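Long-range contacts in uncharacterized protein MJ0754 (Methanocaldococcus jannaschii, PDB 3Q4N), which is of unknown function but adopts a ferritin-like four-helix bundle and probably binds metal ions at a dinuclear centre: residues Glu23-Glu28 with Thr56-Val61; Val34-Tyr39 with Asn49-Glu54; Glu66-Pro71 with Thr127-Ile132; Asp104-Gly109 with Arg152-Tyr157. One frame throughout, in Å; residues are numbered along the deposited sequence.

Contact 1 (Glu23-Glu28 with Thr56-Val61); sequences EMREEE and THMDAV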
loop_
_atom_site.group_PDB
_atom_site.type_symbol
_atom_site.label_atom_id
_atom_site.label_comp_id
_atom_site.label_asym_id
_atom_site.label_seq_id
_atom_site.Cartn_x
_atom_site.Cartn_y
_atom_site.Cartn_z
ATOM N N GLU B 23 -2.343 -8.290 11.358
ATOM C CA GLU B 23 -2.818 -7.914 10.035
ATOM C C GLU B 23 -2.391 -8.950 9.017
ATOM O O GLU B 23 -3.176 -9.340 8.134
ATOM C CB GLU B 23 -2.283 -6.540 9.648
ATOM C CG GLU B 23 -3.251 -5.716 8.807
ATOM C CD GLU B 23 -2.624 -4.404 8.333
ATOM O OE1 GLU B 23 -3.126 -3.319 8.753
ATOM O OE2 GLU B 23 -1.623 -4.463 7.559
ATOM N N MET B 24 -1.143 -9.398 9.170
ATOM C CA MET B 24 -0.553 -10.366 8.285
ATOM C C MET B 24 -1.209 -11.724 8.413
ATOM O O MET B 24 -1.340 -12.442 7.428
ATOM C CB MET B 24 0.923 -10.471 8.567
ATOM C CG MET B 24 1.745 -9.343 7.958
ATOM S SD MET B 24 1.401 -8.953 6.226
ATOM C CE MET B 24 1.600 -10.485 5.360
ATOM N N ARG B 25 -1.624 -12.072 9.628
ATOM C CA ARG B 25 -2.355 -13.316 9.867
ATOM C C ARG B 25 -3.613 -13.307 9.020
ATOM O O ARG B 25 -3.919 -14.288 8.341
ATOM C CB ARG B 25 -2.718 -13.462 11.349
ATOM C CG ARG B 25 -3.720 -14.584 11.683
ATOM C CD ARG B 25 -3.060 -15.970 11.736
ATOM N NE ARG B 25 -4.000 -17.040 12.083
ATOM C CZ ARG B 25 -3.881 -18.301 11.666
ATOM N NH1 ARG B 25 -2.867 -18.672 10.890
ATOM N NH2 ARG B 25 -4.783 -19.203 12.018
ATOM N N GLU B 26 -4.337 -12.193 9.043
ATOM C CA GLU B 26 -5.507 -12.096 8.197
ATOM C C GLU B 26 -5.212 -11.794 6.739
ATOM O O GLU B 26 -6.019 -12.124 5.868
ATOM C CB GLU B 26 -6.526 -11.123 8.755
ATOM C CG GLU B 26 -7.833 -11.813 9.088
ATOM C CD GLU B 26 -8.619 -11.119 10.183
ATOM O OE1 GLU B 26 -8.297 -9.947 10.514
ATOM O OE2 GLU B 26 -9.566 -11.770 10.698
ATOM N N GLU B 27 -4.060 -11.193 6.457
ATOM C CA GLU B 27 -3.737 -10.938 5.074
ATOM C C GLU B 27 -3.610 -12.237 4.294
ATOM O O GLU B 27 -4.210 -12.348 3.231
ATOM C CB GLU B 27 -2.525 -10.037 4.911
ATOM C CG GLU B 27 -2.556 -9.269 3.591
ATOM C CD GLU B 27 -1.768 -7.950 3.628
ATOM O OE1 GLU B 27 -0.835 -7.783 2.798
ATOM O OE2 GLU B 27 -2.078 -7.076 4.477
ATOM N N GLU B 28 -2.873 -13.214 4.845
ATOM C CA GLU B 28 -2.615 -14.522 4.201
ATOM C C GLU B 28 -3.885 -15.357 4.061
ATOM O O GLU B 28 -4.021 -16.205 3.167
ATOM C CB GLU B 28 -1.569 -15.316 4.984
ATOM C CG GLU B 28 -0.216 -14.608 5.184
ATOM C CD GLU B 28 0.680 -14.516 3.914
ATOM O OE1 GLU B 28 1.037 -15.558 3.322
ATOM O OE2 GLU B 28 1.051 -13.387 3.504
ATOM N N THR B 56 -0.181 -22.910 4.679
ATOM C CA THR B 56 1.157 -22.874 5.278
ATOM C C THR B 56 1.451 -21.483 5.841
ATOM O O THR B 56 1.626 -21.320 7.038
ATOM C CB THR B 56 2.291 -23.206 4.251
ATOM O OG1 THR B 56 2.023 -24.456 3.596
ATOM C CG2 THR B 56 3.659 -23.251 4.935
ATOM N N HIS B 57 1.490 -20.482 4.972
ATOM C CA HIS B 57 1.741 -19.108 5.411
ATOM C C HIS B 57 0.831 -18.697 6.593
ATOM O O HIS B 57 1.265 -17.981 7.504
ATOM C CB HIS B 57 1.513 -18.123 4.261
ATOM C CG HIS B 57 2.532 -18.183 3.157
ATOM N ND1 HIS B 57 2.895 -17.067 2.428
ATOM C CD2 HIS B 57 3.238 -19.216 2.636
ATOM C CE1 HIS B 57 3.781 -17.410 1.513
ATOM N NE2 HIS B 57 4.010 -18.707 1.618
ATOM N N MET B 58 -0.439 -19.117 6.556
ATOM C CA MET B 58 -1.353 -18.877 7.672
ATOM C C MET B 58 -0.751 -19.453 8.953
ATOM O O MET B 58 -0.531 -18.721 9.924
ATOM C CB MET B 58 -2.728 -19.501 7.393
ATOM C CG MET B 58 -3.717 -18.528 6.793
ATOM S SD MET B 58 -5.264 -19.285 6.339
ATOM C CE MET B 58 -6.089 -19.033 7.894
ATOM N N ASP B 59 -0.473 -20.763 8.918
ATOM C CA ASP B 59 0.050 -21.536 10.059
ATOM C C ASP B 59 1.319 -20.882 10.650
ATOM O O ASP B 59 1.407 -20.632 11.857
ATOM C CB ASP B 59 0.286 -23.026 9.650
ATOM C CG ASP B 59 -1.023 -23.750 9.119
ATOM O OD1 ASP B 59 -2.164 -23.237 9.283
ATOM O OD2 ASP B 59 -0.909 -24.854 8.528
ATOM N N ALA B 60 2.275 -20.564 9.779
ATOM C CA ALA B 60 3.552 -19.980 10.176
ATOM C C ALA B 60 3.388 -18.745 11.059
ATOM O O ALA B 60 4.169 -18.514 11.975
ATOM C CB ALA B 60 4.371 -19.641 8.947
ATOM N N VAL B 61 2.371 -17.950 10.773
ATOM C CA VAL B 61 2.164 -16.691 11.480
ATOM C C VAL B 61 1.488 -17.012 12.799
ATOM O O VAL B 61 1.840 -16.457 13.838
ATOM C CB VAL B 61 1.331 -15.677 10.629
ATOM C CG1 VAL B 61 1.154 -14.356 11.358
ATOM C CG2 VAL B 61 1.999 -15.424 9.303
#
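The first antiparallel helix pair of a ferritin-like four-helix bundle meets here: Arg25 and Glu28 of helix 15-42 face Met58, Val61 and His57 of helix 45-68. The local axes approach to 8.8 Å with their directions 164° apart, and the CA atoms of Glu28 and Met58 come within 5.7 Å. Arg25 starts alongside Val61, its CB 4.0 Å from Val61 CG1. With CG anti to the backbone N (chi1 169°) and a bend at the next bond, its chain swings over toward the backbone of the other helix. There NH1 lies 2.5 Å from Met58 O, but the N-H...O angle is only 116°, so the bond is weak. Met58 CE sits over one face of the guanidinium, displaced toward its rim, and a long, weak ion pair links Arg25 NE to Asp72. One turn further along helix 15-42, Met58 CG packs 4.3 Å from Glu28 CB. Glu28 OE1 comes to the edge of the imidazole, where His57 ND1 would donate to it, a His-carboxylate bond that must be called doubtful because the position of this oxygen is not sure. Glu54 and Asp116 bring further carboxylates close to Glu28, and His146 meets the His57 ring. Such a cluster of carboxylates and histidines inside the bundle is consistent with the dinuclear metal site of ferritin-like proteins.

Contact 2 (Val34-Tyr39 with Asn49-Glu54); sequences VYLTLY and NIAESE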
loop_
_atom_site.group_PDB
_atom_site.type_symbol
_atom_site.label_atom_id
_atom_site.label_comp_id
_atom_site.label_asym_id
_atom_site.label_seq_id
_atom_site.Cartn_x
_atom_site.Cartn_y
_atom_site.Cartn_z
ATOM N N VAL B 34 -9.491 -16.334 -1.152
ATOM C CA VAL B 34 -9.658 -15.982 -2.559
ATOM C C VAL B 34 -9.283 -17.152 -3.473
ATOM O O VAL B 34 -10.115 -17.621 -4.250
ATOM C CB VAL B 34 -8.931 -14.694 -2.952
ATOM C CG1 VAL B 34 -9.139 -14.430 -4.418
ATOM C CG2 VAL B 34 -9.474 -13.536 -2.136
ATOM N N TYR B 35 -8.050 -17.636 -3.362
ATOM C CA TYR B 35 -7.626 -18.688 -4.262
ATOM C C TYR B 35 -8.624 -19.863 -4.210
ATOM O O TYR B 35 -9.136 -20.297 -5.238
ATOM C CB TYR B 35 -6.166 -19.104 -4.009
ATOM C CG TYR B 35 -5.157 -17.957 -4.120
ATOM C CD1 TYR B 35 -5.354 -16.909 -4.999
ATOM C CD2 TYR B 35 -3.994 -17.943 -3.354
ATOM C CE1 TYR B 35 -4.451 -15.867 -5.109
ATOM C CE2 TYR B 35 -3.081 -16.889 -3.451
ATOM C CZ TYR B 35 -3.323 -15.856 -4.340
ATOM O OH TYR B 35 -2.439 -14.798 -4.454
ATOM N N LEU B 36 -8.945 -20.318 -3.005
ATOM C CA LEU B 36 -9.968 -21.349 -2.796
ATOM C C LEU B 36 -11.294 -21.106 -3.533
ATOM O O LEU B 36 -11.792 -22.002 -4.224
ATOM C CB LEU B 36 -10.237 -21.498 -1.302
ATOM C CG LEU B 36 -9.196 -22.280 -0.506
ATOM C CD1 LEU B 36 -9.199 -21.851 0.929
ATOM C CD2 LEU B 36 -9.485 -23.760 -0.609
ATOM N N THR B 37 -11.870 -19.913 -3.370
ATOM C CA THR B 37 -13.061 -19.515 -4.136
ATOM C C THR B 37 -12.882 -19.728 -5.630
ATOM O O THR B 37 -13.731 -20.304 -6.291
ATOM C CB THR B 37 -13.331 -18.013 -3.995
ATOM O OG1 THR B 37 -13.528 -17.687 -2.620
ATOM C CG2 THR B 37 -14.539 -17.591 -4.821
ATOM N N LEU B 38 -11.775 -19.218 -6.151
ATOM C CA LEU B 38 -11.580 -19.087 -7.580
ATOM C C LEU B 38 -11.314 -20.428 -8.228
ATOM O O LEU B 38 -11.645 -20.645 -9.398
ATOM C CB LEU B 38 -10.449 -18.105 -7.856
ATOM C CG LEU B 38 -10.919 -16.660 -7.735
ATOM C CD1 LEU B 38 -9.767 -15.671 -7.894
ATOM C CD2 LEU B 38 -12.027 -16.377 -8.755
ATOM N N TYR B 39 -10.711 -21.325 -7.458
ATOM C CA TYR B 39 -10.562 -22.677 -7.888
ATOM C C TYR B 39 -11.942 -23.277 -8.013
ATOM O O TYR B 39 -12.230 -23.926 -9.010
ATOM C CB TYR B 39 -9.768 -23.456 -6.884
ATOM C CG TYR B 39 -9.572 -24.901 -7.259
ATOM C CD1 TYR B 39 -10.334 -25.901 -6.658
ATOM C CD2 TYR B 39 -8.606 -25.275 -8.209
ATOM C CE1 TYR B 39 -10.145 -27.239 -6.990
ATOM C CE2 TYR B 39 -8.406 -26.619 -8.554
ATOM C CZ TYR B 39 -9.179 -27.588 -7.932
ATOM O OH TYR B 39 -9.006 -28.910 -8.245
ATOM N N ASN B 49 -2.999 -25.218 -5.716
ATOM C CA ASN B 49 -1.636 -25.330 -5.201
ATOM C C ASN B 49 -1.248 -24.159 -4.300
ATOM O O ASN B 49 -0.623 -24.359 -3.249
ATOM C CB ASN B 49 -0.609 -25.513 -6.317
ATOM C CG ASN B 49 -1.006 -26.591 -7.334
ATOM O OD1 ASN B 49 -1.804 -27.495 -7.049
ATOM N ND2 ASN B 49 -0.451 -26.480 -8.549
ATOM N N ILE B 50 -1.653 -22.949 -4.675
ATOM C CA ILE B 50 -1.239 -21.776 -3.932
ATOM C C ILE B 50 -2.111 -21.536 -2.691
ATOM O O ILE B 50 -1.656 -20.955 -1.699
ATOM C CB ILE B 50 -1.090 -20.561 -4.863
ATOM C CG1 ILE B 50 -0.017 -20.881 -5.892
ATOM C CG2 ILE B 50 -0.670 -19.316 -4.096
ATOM C CD1 ILE B 50 0.108 -19.913 -7.002
ATOM N N ALA B 51 -3.348 -22.012 -2.721
ATOM C CA ALA B 51 -4.175 -21.989 -1.511
ATOM C C ALA B 51 -3.532 -22.852 -0.417
ATOM O O ALA B 51 -3.536 -22.489 0.763
ATOM C CB ALA B 51 -5.566 -22.483 -1.820
ATOM N N GLU B 52 -2.960 -23.983 -0.834
ATOM C CA GLU B 52 -2.291 -24.925 0.057
ATOM C C GLU B 52 -1.040 -24.275 0.627
ATOM O O GLU B 52 -0.650 -24.532 1.765
ATOM C CB GLU B 52 -1.928 -26.207 -0.708
ATOM C CG GLU B 52 -2.436 -27.516 -0.048
ATOM C CD GLU B 52 -2.921 -28.600 -1.064
ATOM O OE1 GLU B 52 -3.673 -28.266 -2.021
ATOM O OE2 GLU B 52 -2.567 -29.797 -0.886
ATOM N N SER B 53 -0.418 -23.416 -0.161
ATOM C CA SER B 53 0.754 -22.727 0.309
ATOM C C SER B 53 0.365 -21.608 1.250
ATOM O O SER B 53 0.969 -21.426 2.316
ATOM C CB SER B 53 1.520 -22.156 -0.861
ATOM O OG SER B 53 2.811 -21.788 -0.439
ATOM N N GLU B 54 -0.656 -20.852 0.853
ATOM C CA GLU B 54 -1.152 -19.758 1.683
ATOM C C GLU B 54 -1.701 -20.257 3.022
ATOM O O GLU B 54 -1.703 -19.499 3.999
ATOM C CB GLU B 54 -2.144 -18.871 0.922
ATOM C CG GLU B 54 -1.502 -18.102 -0.257
ATOM C CD GLU B 54 -0.746 -16.850 0.184
ATOM O OE1 GLU B 54 -0.832 -16.554 1.387
ATOM O OE2 GLU B 54 -0.075 -16.159 -0.652
#
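Tyr35, whose ring leans on Ile50 and Glu54 of the neighbouring helix, has an OH that hydrogen-bonds Glu113 OE2 of helix 102-125 and makes a second, weak bond with Gly109 O of the same helix. The bond to Glu113 satisfies the hydroxyl beyond the pair, and the contact across it is apolar. CG of Tyr35 lies beside the backbone N (chi1 -57°), which sends the ring toward helix 45-68, and the ring's own twist presents CD2 and CE2. On that side Ile50 CG2 comes within 3.5 Å of Tyr35 CE2 at a slant to the ring, while the methylene Glu54 CG reaches its edge, 3.8 Å from the same CE2. Ala51 provides the close spot: its CA is 5.5 Å from that of Tyr35, and its methyl CB touches Tyr35 CB at 4.1 Å and Leu36 CG at 3.9 Å. This fits the 8.6 Å separation of the local axes, which run 157° apart in direction. The Glu54 carboxylate lies near Glu28 and Glu113, consistent with a shared metal site. Around the pair, Phe150 and His146 of helix 130-155 touch Ile50, Phe150 also meets the Tyr35 ring, and Ile112 of helix 102-125 packs against Tyr35.

Contact 3 (Glu66-Pro71 with Thr127-Ile132); sequences EKYNIP and TDNEDI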
loop_
_atom_site.group_PDB
_atom_site.type_symbol
_atom_site.label_atom_id
_atom_site.label_comp_id
_atom_site.label_asym_id
_atom_site.label_seq_id
_atom_site.Cartn_x
_atom_site.Cartn_y
_atom_site.Cartn_z
ATOM N N GLU B 66 1.203 -17.434 18.870
ATOM C CA GLU B 66 1.285 -18.364 19.978
ATOM C C GLU B 66 2.518 -18.052 20.803
ATOM O O GLU B 66 2.438 -17.885 22.019
ATOM C CB GLU B 66 1.395 -19.792 19.462
ATOM C CG GLU B 66 0.142 -20.333 18.822
ATOM C CD GLU B 66 0.334 -21.753 18.313
ATOM O OE1 GLU B 66 1.370 -22.022 17.638
ATOM O OE2 GLU B 66 -0.560 -22.596 18.580
ATOM N N LYS B 67 3.658 -17.968 20.124
ATOM C CA LYS B 67 4.943 -17.788 20.778
ATOM C C LYS B 67 4.975 -16.515 21.608
ATOM O O LYS B 67 5.655 -16.476 22.616
ATOM C CB LYS B 67 6.061 -17.742 19.733
ATOM C CG LYS B 67 7.295 -18.559 20.067
ATOM C CD LYS B 67 8.107 -17.972 21.211
ATOM C CE LYS B 67 9.554 -18.386 21.112
ATOM N NZ LYS B 67 10.192 -17.646 19.980
ATOM N N TYR B 68 4.253 -15.479 21.187
ATOM C CA TYR B 68 4.337 -14.178 21.841
ATOM C C TYR B 68 3.050 -13.842 22.531
ATOM O O TYR B 68 2.915 -12.765 23.112
ATOM C CB TYR B 68 4.706 -13.080 20.845
ATOM C CG TYR B 68 6.165 -13.090 20.493
ATOM C CD1 TYR B 68 7.028 -12.126 20.996
ATOM C CD2 TYR B 68 6.693 -14.075 19.677
ATOM C CE1 TYR B 68 8.404 -12.135 20.677
ATOM C CE2 TYR B 68 8.056 -14.101 19.355
ATOM C CZ TYR B 68 8.912 -13.130 19.854
ATOM O OH TYR B 68 10.263 -13.162 19.528
ATOM N N ASN B 69 2.106 -14.773 22.466
ATOM C CA ASN B 69 0.821 -14.629 23.144
ATOM C C ASN B 69 0.112 -13.332 22.762
ATOM O O ASN B 69 0.310 -12.297 23.389
ATOM C CB ASN B 69 1.013 -14.709 24.667
ATOM C CG ASN B 69 -0.226 -15.228 25.400
ATOM O OD1 ASN B 69 -1.374 -15.113 24.916
ATOM N ND2 ASN B 69 0.005 -15.800 26.586
ATOM N N ILE B 70 -0.689 -13.406 21.709
ATOM C CA ILE B 70 -1.449 -12.275 21.189
ATOM C C ILE B 70 -2.789 -12.827 20.709
ATOM O O ILE B 70 -2.815 -13.768 19.909
ATOM C CB ILE B 70 -0.716 -11.572 20.003
ATOM C CG1 ILE B 70 0.618 -10.969 20.447
ATOM C CG2 ILE B 70 -1.584 -10.477 19.391
ATOM C CD1 ILE B 70 1.532 -10.533 19.300
ATOM N N PRO B 71 -3.908 -12.254 21.189
ATOM C CA PRO B 71 -5.216 -12.802 20.818
ATOM C C PRO B 71 -5.367 -12.838 19.300
ATOM O O PRO B 71 -5.398 -11.776 18.647
ATOM C CB PRO B 71 -6.213 -11.810 21.438
ATOM C CG PRO B 71 -5.424 -10.516 21.576
ATOM C CD PRO B 71 -4.031 -10.980 21.926
ATOM N N THR B 127 10.305 -3.076 11.904
ATOM C CA THR B 127 10.753 -3.940 13.031
ATOM C C THR B 127 12.206 -4.436 13.112
ATOM O O THR B 127 12.847 -4.713 12.089
ATOM C CB THR B 127 9.873 -5.225 13.181
ATOM O OG1 THR B 127 10.305 -5.942 14.348
ATOM C CG2 THR B 127 9.983 -6.165 11.951
ATOM N N ASP B 128 12.692 -4.607 14.345
ATOM C CA ASP B 128 13.926 -5.369 14.562
ATOM C C ASP B 128 13.763 -6.554 15.524
ATOM O O ASP B 128 14.725 -6.965 16.166
ATOM C CB ASP B 128 15.107 -4.480 15.007
ATOM C CG ASP B 128 15.034 -3.061 14.459
ATOM O OD1 ASP B 128 15.116 -2.855 13.213
ATOM O OD2 ASP B 128 14.911 -2.137 15.294
ATOM N N ASN B 129 12.564 -7.111 15.635
ATOM C CA ASN B 129 12.420 -8.409 16.308
ATOM C C ASN B 129 12.932 -9.501 15.376
ATOM O O ASN B 129 12.262 -9.857 14.415
ATOM C CB ASN B 129 10.962 -8.668 16.703
ATOM C CG ASN B 129 10.748 -10.029 17.346
ATOM O OD1 ASN B 129 11.214 -11.048 16.846
ATOM N ND2 ASN B 129 10.003 -10.049 18.452
ATOM N N GLU B 130 14.116 -10.034 15.655
ATOM C CA GLU B 130 14.752 -10.983 14.734
ATOM C C GLU B 130 13.927 -12.261 14.364
ATOM O O GLU B 130 14.164 -12.865 13.316
ATOM C CB GLU B 130 16.170 -11.323 15.215
ATOM C CG GLU B 130 17.129 -11.741 14.084
ATOM C CD GLU B 130 17.518 -10.581 13.164
ATOM O OE1 GLU B 130 18.329 -9.729 13.596
ATOM O OE2 GLU B 130 17.021 -10.530 12.004
ATOM N N ASP B 131 12.964 -12.650 15.202
ATOM C CA ASP B 131 12.032 -13.754 14.905
ATOM C C ASP B 131 11.024 -13.383 13.813
ATOM O O ASP B 131 10.966 -14.016 12.740
ATOM C CB ASP B 131 11.244 -14.148 16.160
ATOM C CG ASP B 131 12.042 -15.002 17.118
ATOM O OD1 ASP B 131 13.191 -15.366 16.758
ATOM O OD2 ASP B 131 11.511 -15.304 18.229
ATOM N N ILE B 132 10.204 -12.375 14.120
ATOM C CA ILE B 132 9.263 -11.781 13.177
ATOM C C ILE B 132 9.941 -11.619 11.842
ATOM O O ILE B 132 9.469 -12.192 10.861
ATOM C CB ILE B 132 8.788 -10.395 13.661
ATOM C CG1 ILE B 132 7.718 -10.525 14.737
ATOM C CG2 ILE B 132 8.197 -9.597 12.532
ATOM C CD1 ILE B 132 8.129 -11.349 15.924
#
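Tyr68 spans the gap to Asn129, Asp131 and Ile132 with its whole length, the CA atoms of Tyr68 and Ile132 being 10.3 Å apart. Its CB already points at the other segment, and CG set beside the backbone N (chi1 -77°) carries the ring onward in that direction. Along the ring, CE1 passes 3.4 Å from Asn129 ND2 and CZ meets Ile132 CD1 at 4.4 Å. At the tip, OH donates to Asp131 OD2 over 2.8 Å; that oxygen lies near the ring plane, but it is approached from above its own carboxylate, whose plane stands 86° to the ring. Asn129 ND2 gives the same OH a weak bond of 3.3 Å, while Asn129 OD1 N-caps helix 130-155 by accepting from Ile132 N. Asp131 OD2 takes a second partner in Lys67 NZ, a salt bridge of 3.2 Å. A phenylalanine in place of Tyr68 would probably leave Asn129 ND2 without its acceptor and Asp131 with Lys67 alone across this contact. The C-terminal end of helix 45-68, closed by a Schellman motif at Asn69, is so tied to the start of helix 130-155; the N-terminal tail adds Pro9 O to Lys67 NZ, and Leu21 of helix 15-42 touches Ile132.

Contact 4 (Asp104-Gly109 with Arg152-Tyr157); sequences DALKVG and RMLNNY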
loop_
_atom_site.group_PDB
_atom_site.type_symbol
_atom_site.label_atom_id
_atom_site.label_comp_id
_atom_site.label_asym_id
_atom_site.label_seq_id
_atom_site.Cartn_x
_atom_site.Cartn_y
_atom_site.Cartn_z
ATOM N N ASP B 104 -9.006 -12.877 -15.569
ATOM C CA ASP B 104 -9.255 -12.064 -14.375
ATOM C C ASP B 104 -8.813 -12.738 -13.093
ATOM O O ASP B 104 -7.955 -12.208 -12.371
ATOM C CB ASP B 104 -10.717 -11.663 -14.269
ATOM C CG ASP B 104 -11.059 -10.465 -15.164
ATOM O OD1 ASP B 104 -10.131 -9.698 -15.528
ATOM O OD2 ASP B 104 -12.259 -10.290 -15.503
ATOM N N ALA B 105 -9.406 -13.900 -12.815
ATOM C CA ALA B 105 -8.923 -14.815 -11.772
ATOM C C ALA B 105 -7.420 -14.710 -11.644
ATOM O O ALA B 105 -6.900 -14.413 -10.575
ATOM C CB ALA B 105 -9.302 -16.238 -12.097
ATOM N N LEU B 106 -6.733 -14.929 -12.758
ATOM C CA LEU B 106 -5.274 -14.842 -12.826
ATOM C C LEU B 106 -4.703 -13.479 -12.409
ATOM O O LEU B 106 -3.748 -13.426 -11.642
ATOM C CB LEU B 106 -4.814 -15.203 -14.231
ATOM C CG LEU B 106 -4.661 -16.692 -14.474
ATOM C CD1 LEU B 106 -4.237 -16.924 -15.900
ATOM C CD2 LEU B 106 -3.634 -17.255 -13.520
ATOM N N LYS B 107 -5.291 -12.389 -12.911
ATOM C CA LYS B 107 -4.848 -11.042 -12.550
ATOM C C LYS B 107 -5.056 -10.756 -11.062
ATOM O O LYS B 107 -4.183 -10.190 -10.409
ATOM C CB LYS B 107 -5.558 -9.980 -13.395
ATOM C CG LYS B 107 -5.227 -9.989 -14.890
ATOM C CD LYS B 107 -5.774 -8.706 -15.544
ATOM C CE LYS B 107 -5.889 -8.776 -17.078
ATOM N NZ LYS B 107 -4.578 -8.535 -17.773
ATOM N N VAL B 108 -6.211 -11.153 -10.535
ATOM C CA VAL B 108 -6.489 -11.019 -9.108
ATOM C C VAL B 108 -5.388 -11.683 -8.288
ATOM O O VAL B 108 -4.875 -11.105 -7.329
ATOM C CB VAL B 108 -7.814 -11.668 -8.731
ATOM C CG1 VAL B 108 -7.935 -11.707 -7.244
ATOM C CG2 VAL B 108 -8.971 -10.902 -9.317
ATOM N N GLY B 109 -5.036 -12.906 -8.677
ATOM C CA GLY B 109 -3.968 -13.641 -8.023
ATOM C C GLY B 109 -2.742 -12.764 -7.926
ATOM O O GLY B 109 -2.353 -12.348 -6.833
ATOM N N ARG B 152 3.590 -16.482 -15.122
ATOM C CA ARG B 152 3.848 -17.486 -16.162
ATOM C C ARG B 152 2.538 -17.965 -16.749
ATOM O O ARG B 152 2.392 -18.094 -17.970
ATOM C CB ARG B 152 4.682 -18.682 -15.661
ATOM C CG ARG B 152 5.874 -19.074 -16.611
ATOM C CD ARG B 152 5.512 -19.138 -18.159
ATOM N NE ARG B 152 6.576 -18.605 -19.045
ATOM C CZ ARG B 152 6.405 -18.183 -20.311
ATOM N NH1 ARG B 152 5.202 -18.214 -20.897
ATOM N NH2 ARG B 152 7.447 -17.724 -21.005
ATOM N N MET B 153 1.581 -18.192 -15.863
ATOM C CA MET B 153 0.228 -18.562 -16.241
ATOM C C MET B 153 -0.461 -17.481 -17.077
ATOM O O MET B 153 -1.229 -17.786 -17.992
ATOM C CB MET B 153 -0.575 -18.850 -14.986
ATOM C CG MET B 153 -1.690 -19.811 -15.214
ATOM S SD MET B 153 -1.042 -21.377 -15.707
ATOM C CE MET B 153 -0.005 -21.758 -14.283
ATOM N N LEU B 154 -0.177 -16.219 -16.763
ATOM C CA LEU B 154 -0.751 -15.088 -17.510
ATOM C C LEU B 154 -0.250 -15.045 -18.928
ATOM O O LEU B 154 -1.049 -14.870 -19.856
ATOM C CB LEU B 154 -0.489 -13.743 -16.828
ATOM C CG LEU B 154 -1.555 -13.362 -15.792
ATOM C CD1 LEU B 154 -1.080 -12.166 -15.011
ATOM C CD2 LEU B 154 -2.939 -13.072 -16.394
ATOM N N ASN B 155 1.067 -15.209 -19.080
ATOM C CA ASN B 155 1.697 -15.345 -20.388
ATOM C C ASN B 155 1.046 -16.448 -21.243
ATOM O O ASN B 155 0.798 -16.259 -22.423
ATOM C CB ASN B 155 3.180 -15.662 -20.219
ATOM C CG ASN B 155 3.935 -14.596 -19.441
ATOM O OD1 ASN B 155 5.034 -14.864 -18.922
ATOM N ND2 ASN B 155 3.358 -13.380 -19.350
ATOM N N ASN B 156 0.764 -17.589 -20.626
ATOM C CA ASN B 156 0.018 -18.656 -21.268
ATOM C C ASN B 156 -1.357 -18.229 -21.805
ATOM O O ASN B 156 -1.910 -18.894 -22.686
ATOM C CB ASN B 156 -0.139 -19.838 -20.309
ATOM C CG ASN B 156 1.188 -20.389 -19.835
ATOM O OD1 ASN B 156 1.277 -20.927 -18.738
ATOM N ND2 ASN B 156 2.227 -20.255 -20.653
ATOM N N TYR B 157 -1.907 -17.138 -21.280
ATOM C CA TYR B 157 -3.167 -16.595 -21.791
ATOM C C TYR B 157 -2.918 -15.279 -22.557
ATOM O O TYR B 157 -3.808 -14.409 -22.668
ATOM C CB TYR B 157 -4.169 -16.360 -20.651
ATOM C CG TYR B 157 -4.876 -17.579 -20.074
ATOM C CD1 TYR B 157 -6.273 -17.591 -19.959
ATOM C CD2 TYR B 157 -4.163 -18.700 -19.605
ATOM C CE1 TYR B 157 -6.954 -18.688 -19.415
ATOM C CE2 TYR B 157 -4.833 -19.800 -19.047
ATOM C CZ TYR B 157 -6.237 -19.786 -18.960
ATOM O OH TYR B 157 -6.939 -20.860 -18.429
#
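The Tyr157 ring receives Leu106 on one face: CD1 of the leucine stands 4.2 Å from the ring centroid and 15° off the normal, a CH-pi contact shifted toward the rim. Tyr157 CG beside its backbone N (chi1 -76°) turns the ring to that methyl, and Glu102 and Val103, a turn earlier on the leucine's helix, also touch the tyrosine. Leu106 is lodged among Met153 and Leu154 of helix 130-155 and Tyr157 just after it. Its CD2 meets Met153 CG at 3.6 Å, the two side chains crossing at about a right angle, and its CB meets Leu154 CD2, also at 3.6 Å. Helix 102-125 and helix 130-155, which run antiparallel and follow one another in the chain, form the second hairpin of the ferritin-like bundle, and this contact lies near its far end, at the C-terminal part of helix 130-155. An alanine at Leu106 is likely to open a gap between Met153, Leu154 and Tyr157, leaving the tyrosine face without its methyl and the ring freer to turn. Lys107 lies beside this packing at the partly exposed margin: its CG rests 4.1 Å from Leu154 CD2, whereas NZ reaches past the contact to hydrogen-bond Ser159 OG in the following loop.

Overall arrangement
Along the chain, contact 2 nests inside the loop closed by contact 1, both joining helix 15-42 to helix 45-68, with centres 13 Å apart. Contacts 3 and 4 come later and cross along the chain, their segments alternating: contact 3 ties helix 45-68 to helix 130-155, and contact 4 ties helix 102-125 to helix 130-155. These two lie on opposite sides of the chain's centre, 35 Å apart, so they bind the ends of the bundle, while contact 1 is 8 Å from that centre. Contact 2 touches contact 4 through Val34 and Val108, linking the two hairpins. Glu28 and Glu54 bring contacts 1 and 2 together in the interior, consistent with a dinuclear metal centre there.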